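Local coordinates for protein glycosyl hydrolase, family 8 (Clostridium perfringens, PDB 3REN) that acts as an alpha-amylase, probably cleaving alpha-linked glucans such as starch, and is built on the (alpha/alpha)6-barrel fold of family 8 glycosyl hydrolases, at residues A[174-179]-A[244-249]; A[230-235]-A[286-291]; A[236-241]-A[250-255]; A[291-296]-A[300-305]. All coordinates share one frame; numbering follows the deposited sequence. Where two conformers were deposited one is given.

How the interactions relate
The four contacts tie together helices of the (alpha/alpha)6 barrel and, in interaction 1, a connecting loop. Helix 231-243 serves interaction 2 with its first turn and interaction 3 with its later turns (centres 8 Å apart). Interactions 2 and 4 share Leu-291 on helix 283-296 (centres 11 Å apart). Interactions 1 and 3 (centres 10 Å apart) are joined by the salt bridge between Glu-248 OE2 and Arg-241 NE (2.7 Å), while Ile-252 CD1 packs on Ile-292 CG2 (3.8 Å) between interactions 3 and 4. A bound 1,2-ethanediol, probably from the crystallisation liquor, lies about 4 Å from the side chain of Pro-177, and a magnesium ion about 11 Å from that of Phe-302.

Interaction 1: A[174-179]-A[244-249]; sequences LDLPTM and AGENEE
Leu-176 and Pro-177 meet the methyl group of Ala-244, and the residue just before them sets up the helix on which they ride. Asp-175 is its N-cap: OD1 accepts a weak bond from Thr-178 N (3.3 Å), nearly straight at 162°. Leu-176 then points toward the other segment, its CB 3.7 Å from Ala-244 CB. Farther out, with chi1 at -92°, away from a staggered value, its CD2 branch reaches Glu-246 CG at 4.2 Å, touching the aliphatic part of that side chain, whose carboxylate OE2 is hydrogen-bonded to Tyr-193 OH. The contact thus joins the start of helix 176-185 to the turn between helices 231-243 and 249-262, two successive helices of the (alpha/alpha)6 barrel; Gly-245, with positive phi, ends the first of these in a Schellman motif. Pro-177 comes next and flanks the same methyl, its ring N 4.0 Å from Ala-244 CB and its CG 4.4 Å from that atom. Here the backbones are close as well, with 4.7 Å between Pro-177 CA and Ala-244 CA. Thr-178 turns to helix 113-130, where its OG1 is hydrogen-bonded to Leu-117 O.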
loop_
_atom_site.group_PDB
_atom_site.type_symbol
_atom_site.label_atom_id
_atom_site.label_comp_id
_atom_site.label_asym_id
_atom_site.label_seq_id
_atom_site.Cartn_x
_atom_site.Cartn_y
_atom_site.Cartn_z
ATOM N N LEU A 174 2.528 8.616 5.702
ATOM C CA LEU A 174 3.152 8.619 7.035
ATOM C C LEU A 174 3.088 7.225 7.654
ATOM O O LEU A 174 2.183 6.912 8.466
ATOM C CB LEU A 174 2.537 9.686 7.952
ATOM C CG LEU A 174 2.680 11.096 7.372
ATOM C CD1 LEU A 174 1.804 12.021 8.165
ATOM C CD2 LEU A 174 4.143 11.558 7.364
ATOM N N ASP A 175 4.058 6.393 7.233
ATOM C CA ASP A 175 4.119 4.977 7.554
ATOM C C ASP A 175 4.683 4.822 8.973
ATOM O O ASP A 175 5.855 4.535 9.167
ATOM C CB ASP A 175 5.056 4.338 6.535
ATOM C CG ASP A 175 5.025 2.827 6.535
ATOM O OD1 ASP A 175 4.615 2.199 7.534
ATOM O OD2 ASP A 175 5.457 2.252 5.498
ATOM N N LEU A 176 3.813 4.950 9.933
ATOM C CA LEU A 176 4.175 4.891 11.311
ATOM C C LEU A 176 4.901 3.595 11.675
ATOM O O LEU A 176 5.838 3.669 12.386
ATOM C CB LEU A 176 2.947 5.030 12.202
ATOM C CG LEU A 176 2.535 6.406 12.696
ATOM C CD1 LEU A 176 3.047 7.514 11.957
ATOM C CD2 LEU A 176 1.181 6.606 13.293
ATOM N N PRO A 177 4.475 2.442 11.179
ATOM C CA PRO A 177 5.169 1.202 11.544
ATOM C C PRO A 177 6.627 1.199 11.100
ATOM O O PRO A 177 7.480 0.746 11.856
ATOM C CB PRO A 177 4.373 0.092 10.808
ATOM C CG PRO A 177 3.024 0.710 10.655
ATOM C CD PRO A 177 3.288 2.164 10.362
ATOM N N THR A 178 6.905 1.693 9.899
ATOM C CA THR A 178 8.276 1.770 9.420
ATOM C C THR A 178 9.073 2.749 10.308
ATOM O O THR A 178 10.207 2.464 10.689
ATOM C CB THR A 178 8.297 2.217 7.946
ATOM O OG1 THR A 178 7.520 1.297 7.147
ATOM C CG2 THR A 178 9.718 2.270 7.426
HETATM N N MSE A 179 8.485 3.894 10.650
HETATM C CA MSE A 179 9.194 4.884 11.478
HETATM C C MSE A 179 9.501 4.333 12.882
HETATM O O MSE A 179 10.532 4.651 13.471
HETATM C CB MSE A 179 8.443 6.224 11.566
HETATM C CG MSE A 179 8.374 6.951 10.232
HETATM SE SE MSE A 179 6.985 8.304 10.365
HETATM C CE MSE A 179 6.928 8.986 8.553
ATOM N N ALA A 244 1.325 0.214 14.388
ATOM C CA ALA A 244 2.304 0.897 15.217
ATOM C C ALA A 244 1.874 0.964 16.685
ATOM O O ALA A 244 2.553 1.573 17.500
ATOM C CB ALA A 244 2.540 2.322 14.678
ATOM N N GLY A 245 0.739 0.367 17.010
ATOM C CA GLY A 245 0.225 0.341 18.384
ATOM C C GLY A 245 -0.652 1.523 18.773
ATOM O O GLY A 245 -1.001 1.669 19.936
ATOM N N GLU A 246 -1.010 2.391 17.828
ATOM C CA GLU A 246 -1.866 3.552 18.167
ATOM C C GLU A 246 -3.352 3.175 18.174
ATOM O O GLU A 246 -3.729 2.081 17.716
ATOM C CB GLU A 246 -1.627 4.702 17.189
ATOM C CG GLU A 246 -0.182 5.133 17.026
ATOM C CD GLU A 246 0.379 5.868 18.253
ATOM O OE1 GLU A 246 -0.414 6.436 19.056
ATOM O OE2 GLU A 246 1.631 5.870 18.411
ATOM N N ASN A 247 -4.196 4.101 18.629
ATOM C CA ASN A 247 -5.622 3.837 18.845
ATOM C C ASN A 247 -6.496 4.280 17.678
ATOM O O ASN A 247 -6.475 5.439 17.324
ATOM C CB ASN A 247 -6.080 4.570 20.121
ATOM C CG ASN A 247 -7.554 4.281 20.483
ATOM O OD1 ASN A 247 -8.469 4.503 19.681
ATOM N ND2 ASN A 247 -7.769 3.773 21.694
ATOM N N GLU A 248 -7.254 3.356 17.107
ATOM C CA GLU A 248 -8.241 3.633 16.048
ATOM C C GLU A 248 -9.624 3.022 16.369
ATOM O O GLU A 248 -10.337 2.627 15.465
ATOM C CB GLU A 248 -7.764 3.095 14.687
ATOM C CG GLU A 248 -6.582 3.890 14.072
ATOM C CD GLU A 248 -6.879 5.396 13.885
ATOM O OE1 GLU A 248 -8.043 5.736 13.676
ATOM O OE2 GLU A 248 -5.962 6.244 13.956
ATOM N N GLU A 249 -10.014 3.023 17.630
ATOM C CA GLU A 249 -11.277 2.448 18.022
ATOM C C GLU A 249 -12.512 3.095 17.349
ATOM O O GLU A 249 -13.316 2.408 16.822
ATOM C CB GLU A 249 -11.422 2.478 19.557
ATOM C CG GLU A 249 -10.380 1.678 20.313
ATOM C CD GLU A 249 -10.634 1.553 21.816
ATOM O OE1 GLU A 249 -10.610 2.530 22.555
#

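Interaction 2: A[230-235]-A[286-291]; sequences DFLLST and YSNVAL
In Thr-235 the first torsion (chi1 68°) sets OG1 between the backbone N and the carbonyl carbon, and in Asn-288 it places CG beside the backbone N; together they bring the hydroxyl to the N-H side of the amide, across the two helices. Asn-288 ND2 donates to Thr-235 OG1 over 3.0 Å, with the N-H bent to 151° and the oxygen close to the amide plane. The same hydroxyl gives its proton to Leu-232 O, one turn back (2.7 Å), so one buried oxygen is both donor and acceptor, and its rotation is fixed. Beside the bond, Thr-235 CB rests on Asn-288 CB at 3.6 Å. Leu-232 runs at about a right angle to the asparagine and brings CD1 to 3.5 Å from Asn-288 ND2. The other branch of the threonine, CG2, lies 3.6 Å above one face of the Phe-231 ring, toward its rim, and has Val-289 CG2 at 4.5 Å. Phe-231 also makes an edge-to-face contact with Tyr-269. With the axes of the short segments 9.5 Å apart and running the same way at 26°, this is near-parallel packing of helices, consistent with neighbours in one ring of an (alpha/alpha)6 barrel.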
loop_
_atom_site.group_PDB
_atom_site.type_symbol
_atom_site.label_atom_id
_atom_site.label_comp_id
_atom_site.label_asym_id
_atom_site.label_seq_id
_atom_site.Cartn_x
_atom_site.Cartn_y
_atom_site.Cartn_z
ATOM N N ASP A 230 -11.505 10.632 0.939
ATOM C CA ASP A 230 -10.937 9.542 0.109
ATOM C C ASP A 230 -10.780 8.309 0.972
ATOM O O ASP A 230 -9.808 8.188 1.753
ATOM C CB ASP A 230 -9.549 9.913 -0.461
ATOM C CG ASP A 230 -9.064 8.922 -1.517
ATOM O OD1 ASP A 230 -9.221 7.669 -1.331
ATOM O OD2 ASP A 230 -8.521 9.396 -2.531
ATOM N N PHE A 231 -11.716 7.380 0.837
ATOM C CA PHE A 231 -11.768 6.273 1.816
ATOM C C PHE A 231 -10.547 5.363 1.811
ATOM O O PHE A 231 -10.095 4.932 2.883
ATOM C CB PHE A 231 -13.058 5.469 1.663
ATOM C CG PHE A 231 -13.269 4.487 2.737
ATOM C CD1 PHE A 231 -13.365 3.129 2.435
ATOM C CD2 PHE A 231 -13.412 4.904 4.066
ATOM C CE1 PHE A 231 -13.567 2.182 3.450
ATOM C CE2 PHE A 231 -13.605 3.956 5.086
ATOM C CZ PHE A 231 -13.678 2.589 4.768
ATOM N N LEU A 232 -10.048 5.016 0.617
ATOM C CA LEU A 232 -8.881 4.143 0.522
ATOM C C LEU A 232 -7.732 4.712 1.311
ATOM O O LEU A 232 -7.071 3.996 2.106
ATOM C CB LEU A 232 -8.442 3.917 -0.923
ATOM C CG LEU A 232 -7.142 3.101 -0.998
ATOM C CD1 LEU A 232 -7.366 1.643 -0.519
ATOM C CD2 LEU A 232 -6.642 3.109 -2.414
ATOM N N LEU A 233 -7.466 5.989 1.119
ATOM C CA LEU A 233 -6.384 6.613 1.815
ATOM C C LEU A 233 -6.575 6.572 3.309
ATOM O O LEU A 233 -5.666 6.349 3.982
ATOM C CB LEU A 233 -6.120 8.013 1.333
ATOM C CG LEU A 233 -5.263 8.225 0.104
ATOM C CD1 LEU A 233 -5.263 7.143 -0.909
ATOM C CD2 LEU A 233 -5.485 9.577 -0.510
ATOM N N SER A 234 -7.785 6.772 3.796
ATOM C CA SER A 234 -7.982 6.686 5.262
ATOM C C SER A 234 -7.758 5.250 5.800
ATOM O O SER A 234 -7.258 5.075 6.900
ATOM C CB SER A 234 -9.376 7.179 5.663
ATOM O OG SER A 234 -9.442 8.606 5.590
ATOM N N THR A 235 -8.160 4.231 5.042
ATOM C CA THR A 235 -7.848 2.867 5.444
ATOM C C THR A 235 -6.338 2.615 5.554
ATOM O O THR A 235 -5.896 1.882 6.461
ATOM C CB THR A 235 -8.544 1.775 4.592
ATOM O OG1 THR A 235 -8.023 1.761 3.246
ATOM C CG2 THR A 235 -10.047 2.020 4.593
ATOM N N TYR A 286 -11.178 -3.110 0.151
ATOM C CA TYR A 286 -11.502 -4.366 0.876
ATOM C C TYR A 286 -10.283 -5.057 1.466
ATOM O O TYR A 286 -10.348 -5.578 2.577
ATOM C CB TYR A 286 -12.310 -5.329 -0.002
ATOM C CG TYR A 286 -13.717 -4.815 -0.258
ATOM C CD1 TYR A 286 -14.538 -4.425 0.810
ATOM C CD2 TYR A 286 -14.205 -4.682 -1.553
ATOM C CE1 TYR A 286 -15.841 -3.935 0.606
ATOM C CE2 TYR A 286 -15.521 -4.195 -1.785
ATOM C CZ TYR A 286 -16.322 -3.827 -0.692
ATOM O OH TYR A 286 -17.599 -3.358 -0.897
ATOM N N SER A 287 -9.174 -5.044 0.719
ATOM C CA SER A 287 -7.888 -5.543 1.225
ATOM C C SER A 287 -7.472 -4.899 2.500
ATOM O O SER A 287 -7.087 -5.599 3.434
ATOM C CB SER A 287 -6.774 -5.354 0.188
ATOM O OG SER A 287 -7.033 -6.168 -0.943
ATOM N N ASN A 288 -7.541 -3.562 2.566
ATOM C CA ASN A 288 -7.111 -2.867 3.753
ATOM C C ASN A 288 -8.018 -3.137 4.945
ATOM O O ASN A 288 -7.545 -3.266 6.079
ATOM C CB ASN A 288 -7.035 -1.349 3.469
ATOM C CG ASN A 288 -5.740 -0.966 2.766
ATOM O OD1 ASN A 288 -4.795 -1.738 2.755
ATOM N ND2 ASN A 288 -5.697 0.223 2.170
ATOM N N VAL A 289 -9.331 -3.200 4.684
ATOM C CA VAL A 289 -10.308 -3.479 5.731
ATOM C C VAL A 289 -10.042 -4.874 6.314
ATOM O O VAL A 289 -10.050 -5.064 7.534
ATOM C CB VAL A 289 -11.749 -3.379 5.174
ATOM C CG1 VAL A 289 -12.753 -3.797 6.235
ATOM C CG2 VAL A 289 -12.063 -1.949 4.712
ATOM N N ALA A 290 -9.771 -5.847 5.436
ATOM C CA ALA A 290 -9.377 -7.200 5.857
ATOM C C ALA A 290 -8.087 -7.196 6.663
ATOM O O ALA A 290 -7.979 -7.915 7.651
ATOM C CB ALA A 290 -9.238 -8.132 4.627
ATOM N N LEU A 291 -7.098 -6.400 6.248
ATOM C CA LEU A 291 -5.823 -6.344 7.028
ATOM C C LEU A 291 -6.002 -5.706 8.418
ATOM O O LEU A 291 -5.367 -6.112 9.411
ATOM C CB LEU A 291 -4.730 -5.617 6.244
ATOM C CG LEU A 291 -4.275 -6.482 5.071
ATOM C CD1 LEU A 291 -3.597 -5.614 4.048
ATOM C CD2 LEU A 291 -3.368 -7.651 5.565
#

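Interaction 3: A[236-241]-A[250-255]; sequences IVILNR and SSIKWI
Ile-238 of helix 231-243 projects toward helix 249-262 and meets Ile-255 and Ile-252 with its two different branches. The two helices follow each other in the chain, joined by a short turn, and form a helical hairpin of the (alpha/alpha)6 barrel; their short segments run in largely opposed directions (134°), with axes 11.1 Å apart at the closest approach. At that separation the contact is made by side chains, chiefly those of the isoleucines.

Ile-238 does so by placing CG1 beside its own backbone N (chi1 -67°) and extending CD1 beyond it. Ile-255 has the same conformation and comes from the other helix, so that the two side chains reach toward each other tip to tip, their CD1 atoms 3.7 Å apart. The second branch of Ile-238, CG2, is turned to Ile-252, whose side chain passes it at a slant with CG1 at 4.1 Å. Ser-251 approaches Ile-238 from another side. It was modelled in two conformers; in the one given its OG comes improbably close to Ile-238 CD1, so the detail there is doubtful.

The contact is therefore essentially apolar, with no hydrogen bond between the segments. Trp-254 makes an edge-to-face contact with Tyr-269, and Arg-241 forms salt bridges with Glu-248 through NE and with Glu-201 through NH1. The hairpin packs on the following helix too, where Ile-238 CG2 touches Ile-292 CD1.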
loop_
_atom_site.group_PDB
_atom_site.type_symbol
_atom_site.label_atom_id
_atom_site.label_comp_id
_atom_site.label_asym_id
_atom_site.label_seq_id
_atom_site.Cartn_x
_atom_site.Cartn_y
_atom_site.Cartn_z
ATOM N N ILE A 236 -5.554 3.228 4.665
ATOM C CA ILE A 236 -4.105 3.078 4.757
ATOM C C ILE A 236 -3.647 3.723 6.073
ATOM O O ILE A 236 -2.912 3.097 6.856
ATOM C CB ILE A 236 -3.369 3.669 3.535
ATOM C CG1 ILE A 236 -3.697 2.851 2.289
ATOM C CG2 ILE A 236 -1.788 3.658 3.760
ATOM C CD1 ILE A 236 -3.438 3.561 0.984
ATOM N N VAL A 237 -4.093 4.952 6.338
ATOM C CA VAL A 237 -3.687 5.646 7.581
ATOM C C VAL A 237 -4.080 4.807 8.811
ATOM O O VAL A 237 -3.292 4.644 9.761
ATOM C CB VAL A 237 -4.355 7.030 7.694
ATOM C CG1 VAL A 237 -4.134 7.613 9.070
ATOM C CG2 VAL A 237 -3.851 7.991 6.584
ATOM N N ILE A 238 -5.310 4.295 8.812
ATOM C CA ILE A 238 -5.812 3.490 9.944
ATOM C C ILE A 238 -4.988 2.239 10.151
ATOM O O ILE A 238 -4.577 1.969 11.289
ATOM C CB ILE A 238 -7.308 3.128 9.770
ATOM C CG1 ILE A 238 -8.156 4.411 9.867
ATOM C CG2 ILE A 238 -7.738 2.061 10.767
ATOM C CD1 ILE A 238 -9.574 4.274 9.278
ATOM N N LEU A 239 -4.721 1.499 9.065
ATOM C CA LEU A 239 -3.851 0.328 9.159
ATOM C C LEU A 239 -2.460 0.708 9.698
ATOM O O LEU A 239 -1.950 0.009 10.570
ATOM C CB LEU A 239 -3.746 -0.412 7.837
ATOM C CG LEU A 239 -2.907 -1.687 7.727
ATOM C CD1 LEU A 239 -3.433 -2.775 8.671
ATOM C CD2 LEU A 239 -3.032 -2.176 6.315
ATOM N N ASN A 240 -1.881 1.824 9.230
ATOM C CA ASN A 240 -0.554 2.280 9.734
ATOM C C ASN A 240 -0.591 2.571 11.228
ATOM O O ASN A 240 0.284 2.164 11.961
ATOM C CB ASN A 240 -0.032 3.530 8.965
ATOM C CG ASN A 240 0.459 3.192 7.558
ATOM O OD1 ASN A 240 0.792 2.046 7.282
ATOM N ND2 ASN A 240 0.506 4.186 6.664
ATOM N N ARG A 241 -1.612 3.281 11.673
ATOM C CA ARG A 241 -1.783 3.611 13.088
ATOM C C ARG A 241 -1.834 2.370 13.977
ATOM O O ARG A 241 -1.177 2.309 15.006
ATOM C CB ARG A 241 -3.075 4.405 13.255
ATOM C CG ARG A 241 -2.957 5.899 12.855
ATOM C CD ARG A 241 -2.477 6.732 14.045
ATOM N NE ARG A 241 -3.568 6.903 15.003
ATOM C CZ ARG A 241 -3.501 7.578 16.151
ATOM N NH1 ARG A 241 -2.370 8.145 16.574
ATOM N NH2 ARG A 241 -4.578 7.633 16.909
ATOM N N SER A 250 -12.547 4.408 17.263
ATOM C CA SER A 250 -13.719 5.085 16.693
ATOM C C SER A 250 -13.798 5.005 15.174
ATOM O O SER A 250 -14.883 4.991 14.603
ATOM C CB SER A 250 -13.839 6.546 17.170
ATOM O OG SER A 250 -12.847 7.375 16.586
ATOM N N SER A 251 -12.649 4.946 14.514
ATOM C CA SER A 251 -12.653 4.859 13.065
ATOM C C SER A 251 -13.076 3.470 12.618
ATOM O O SER A 251 -13.865 3.308 11.681
ATOM C CB SER A 251 -11.273 5.179 12.520
ATOM O OG SER A 251 -11.316 5.060 11.119
ATOM N N ILE A 252 -12.545 2.461 13.297
ATOM C CA ILE A 252 -12.862 1.080 12.997
ATOM C C ILE A 252 -14.344 0.799 13.273
ATOM O O ILE A 252 -14.993 0.104 12.506
ATOM C CB ILE A 252 -11.942 0.112 13.772
ATOM C CG1 ILE A 252 -10.509 0.234 13.246
ATOM C CG2 ILE A 252 -12.420 -1.325 13.630
ATOM C CD1 ILE A 252 -9.491 -0.593 14.039
ATOM N N LYS A 253 -14.865 1.321 14.376
ATOM C CA LYS A 253 -16.307 1.222 14.649
ATOM C C LYS A 253 -17.104 1.827 13.463
ATOM O O LYS A 253 -18.072 1.244 12.970
ATOM C CB LYS A 253 -16.609 1.944 15.970
ATOM C CG LYS A 253 -17.987 1.673 16.574
ATOM C CD LYS A 253 -18.269 2.698 17.694
ATOM C CE LYS A 253 -19.790 2.885 17.953
ATOM N NZ LYS A 253 -20.344 1.851 18.888
ATOM N N TRP A 254 -16.669 2.991 12.991
ATOM C CA TRP A 254 -17.354 3.669 11.878
ATOM C C TRP A 254 -17.377 2.792 10.642
ATOM O O TRP A 254 -18.424 2.577 10.027
ATOM C CB TRP A 254 -16.694 5.015 11.566
ATOM C CG TRP A 254 -17.496 5.832 10.574
ATOM C CD1 TRP A 254 -18.443 6.765 10.873
ATOM C CD2 TRP A 254 -17.414 5.785 9.134
ATOM N NE1 TRP A 254 -18.955 7.295 9.730
ATOM C CE2 TRP A 254 -18.353 6.722 8.642
ATOM C CE3 TRP A 254 -16.644 5.042 8.216
ATOM C CZ2 TRP A 254 -18.561 6.946 7.274
ATOM C CZ3 TRP A 254 -16.872 5.250 6.814
ATOM C CH2 TRP A 254 -17.819 6.207 6.377
ATOM N N ILE A 255 -16.217 2.265 10.280
ATOM C CA ILE A 255 -16.127 1.331 9.155
ATOM C C ILE A 255 -17.010 0.115 9.314
ATOM O O ILE A 255 -17.736 -0.234 8.358
ATOM C CB ILE A 255 -14.651 0.907 8.860
ATOM C CG1 ILE A 255 -13.844 2.132 8.431
ATOM C CG2 ILE A 255 -14.601 -0.126 7.763
ATOM C CD1 ILE A 255 -12.331 1.873 8.482
#

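Interaction 4: A[291-296]-A[300-305]; sequences LIANYI and ELFNKA
Phe-302 lies against Ala-293 and Asn-294 where helices 283-296 and 299-312 form a tight helical hairpin, an antiparallel pair in the (alpha/alpha)6 barrel. The short segments run at 155° to each other with axes only 8.0 Å apart, an approach that the small methyl of Ala-293 permits: its CB comes within 3.4 Å of the backbone N of Phe-302.

Traced outward, the phenylalanine begins with CB, 3.7 Å from Ala-293 CB. Its CG stands anti to the backbone N (chi1 -178°), which carries the ring off alongside helix 283-296, leaving the methyl of Ala-293 at the ring's edge, near its plane. CD2 is next, approaching the backbone N of Asn-294 obliquely at 4.0 Å and the carbonyl O of Ala-290 in the preceding turn at 3.2 Å. CE2 still keeps contact with Asn-294 CB, at 4.1 Å. The Phe-302 side chain also touches Lys-347 and Tyr-348, near the C-terminus of the chain.

Leu-301 holds the methyl of Ala-293 from another direction, with CB, CG and CD2 all against it, CG nearest at 3.8 Å. The backbone N of Leu-301 is itself hydrogen-bonded to the carboxylate of Asp-298 in the tight turn. The remaining methyl of Leu-301, CD1, packs one turn down the partner helix, 3.9 Å from Val-289 CG1.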
loop_
_atom_site.group_PDB
_atom_site.type_symbol
_atom_site.label_atom_id
_atom_site.label_comp_id
_atom_site.label_asym_id
_atom_site.label_seq_id
_atom_site.Cartn_x
_atom_site.Cartn_y
_atom_site.Cartn_z
ATOM N N LEU A 291 -7.098 -6.400 6.248
ATOM C CA LEU A 291 -5.823 -6.344 7.028
ATOM C C LEU A 291 -6.002 -5.706 8.418
ATOM O O LEU A 291 -5.367 -6.112 9.411
ATOM C CB LEU A 291 -4.730 -5.617 6.244
ATOM C CG LEU A 291 -4.275 -6.482 5.071
ATOM C CD1 LEU A 291 -3.597 -5.614 4.048
ATOM C CD2 LEU A 291 -3.368 -7.651 5.565
ATOM N N ILE A 292 -6.872 -4.697 8.468
ATOM C CA ILE A 292 -7.270 -4.086 9.726
ATOM C C ILE A 292 -7.940 -5.124 10.636
ATOM O O ILE A 292 -7.561 -5.263 11.807
ATOM C CB ILE A 292 -8.198 -2.876 9.475
ATOM C CG1 ILE A 292 -7.389 -1.702 8.884
ATOM C CG2 ILE A 292 -8.882 -2.442 10.747
ATOM C CD1 ILE A 292 -8.295 -0.708 8.143
ATOM N N ALA A 293 -8.914 -5.849 10.093
ATOM C CA ALA A 293 -9.712 -6.795 10.874
ATOM C C ALA A 293 -8.820 -7.930 11.334
ATOM O O ALA A 293 -8.945 -8.394 12.461
ATOM C CB ALA A 293 -10.832 -7.349 10.054
ATOM N N ASN A 294 -7.913 -8.352 10.457
ATOM C CA ASN A 294 -6.946 -9.389 10.824
ATOM C C ASN A 294 -6.122 -8.948 12.023
ATOM O O ASN A 294 -5.972 -9.693 13.000
ATOM C CB ASN A 294 -5.982 -9.695 9.680
ATOM C CG ASN A 294 -4.954 -10.776 10.074
ATOM O OD1 ASN A 294 -3.771 -10.492 10.242
ATOM N ND2 ASN A 294 -5.423 -12.008 10.235
ATOM N N TYR A 295 -5.603 -7.727 11.932
ATOM C CA TYR A 295 -4.734 -7.197 12.957
ATOM C C TYR A 295 -5.448 -7.130 14.315
ATOM O O TYR A 295 -4.905 -7.579 15.322
ATOM C CB TYR A 295 -4.163 -5.826 12.554
ATOM C CG TYR A 295 -3.110 -5.380 13.531
ATOM C CD1 TYR A 295 -3.459 -4.646 14.657
ATOM C CD2 TYR A 295 -1.768 -5.747 13.363
ATOM C CE1 TYR A 295 -2.502 -4.270 15.597
ATOM C CE2 TYR A 295 -0.815 -5.366 14.295
ATOM C CZ TYR A 295 -1.198 -4.640 15.405
ATOM O OH TYR A 295 -0.273 -4.245 16.322
ATOM N N ILE A 296 -6.663 -6.594 14.339
ATOM C CA ILE A 296 -7.372 -6.439 15.613
ATOM C C ILE A 296 -8.061 -7.717 16.089
ATOM O O ILE A 296 -8.570 -7.747 17.194
ATOM C CB ILE A 296 -8.382 -5.290 15.547
ATOM C CG1 ILE A 296 -9.533 -5.646 14.579
ATOM C CG2 ILE A 296 -7.662 -3.986 15.187
ATOM C CD1 ILE A 296 -10.530 -4.535 14.333
ATOM N N GLU A 300 -15.513 -11.435 12.012
ATOM C CA GLU A 300 -16.704 -11.122 11.250
ATOM C C GLU A 300 -16.434 -10.073 10.139
ATOM O O GLU A 300 -16.788 -10.264 9.040
ATOM C CB GLU A 300 -17.779 -10.571 12.196
ATOM C CD GLU A 300 -16.928 -10.635 14.673
ATOM O OE1 GLU A 300 -17.143 -9.523 15.217
ATOM O OE2 GLU A 300 -15.964 -11.317 14.950
ATOM N N LEU A 301 -15.751 -9.010 10.512
ATOM C CA LEU A 301 -15.300 -7.951 9.595
ATOM C C LEU A 301 -14.336 -8.518 8.539
ATOM O O LEU A 301 -14.447 -8.223 7.342
ATOM C CB LEU A 301 -14.633 -6.804 10.388
ATOM C CG LEU A 301 -14.198 -5.589 9.564
ATOM C CD1 LEU A 301 -15.390 -5.031 8.803
ATOM C CD2 LEU A 301 -13.490 -4.459 10.368
ATOM N N PHE A 302 -13.409 -9.337 9.006
ATOM C CA PHE A 302 -12.423 -9.997 8.174
ATOM C C PHE A 302 -13.098 -10.815 7.112
ATOM O O PHE A 302 -12.772 -10.666 5.951
ATOM C CB PHE A 302 -11.465 -10.884 9.012
ATOM C CG PHE A 302 -10.395 -11.562 8.173
ATOM C CD1 PHE A 302 -10.513 -12.919 7.833
ATOM C CD2 PHE A 302 -9.315 -10.824 7.662
ATOM C CE1 PHE A 302 -9.535 -13.558 7.038
ATOM C CE2 PHE A 302 -8.318 -11.445 6.845
ATOM C CZ PHE A 302 -8.414 -12.810 6.546
ATOM N N ASN A 303 -14.055 -11.667 7.500
ATOM C CA ASN A 303 -14.757 -12.530 6.535
ATOM C C ASN A 303 -15.615 -11.741 5.556
ATOM O O ASN A 303 -15.717 -12.099 4.382
ATOM C CB ASN A 303 -15.599 -13.579 7.279
ATOM C CG ASN A 303 -14.728 -14.678 7.871
ATOM O OD1 ASN A 303 -13.670 -15.017 7.325
ATOM N ND2 ASN A 303 -15.185 -15.263 8.959
ATOM N N LYS A 304 -16.227 -10.666 6.054
ATOM C CA LYS A 304 -17.049 -9.784 5.226
ATOM C C LYS A 304 -16.207 -9.139 4.124
ATOM O O LYS A 304 -16.640 -9.062 2.974
ATOM C CB LYS A 304 -17.651 -8.688 6.095
ATOM C CG LYS A 304 -18.978 -8.138 5.577
ATOM C CD LYS A 304 -19.711 -7.318 6.654
ATOM C CE LYS A 304 -21.253 -7.605 6.671
ATOM N NZ LYS A 304 -21.992 -7.139 5.469
ATOM N N ALA A 305 -15.021 -8.638 4.508
ATOM C CA ALA A 305 -14.093 -8.048 3.566
ATOM C C ALA A 305 -13.546 -9.121 2.608
ATOM O O ALA A 305 -13.489 -8.886 1.404
ATOM C CB ALA A 305 -12.960 -7.322 4.306
#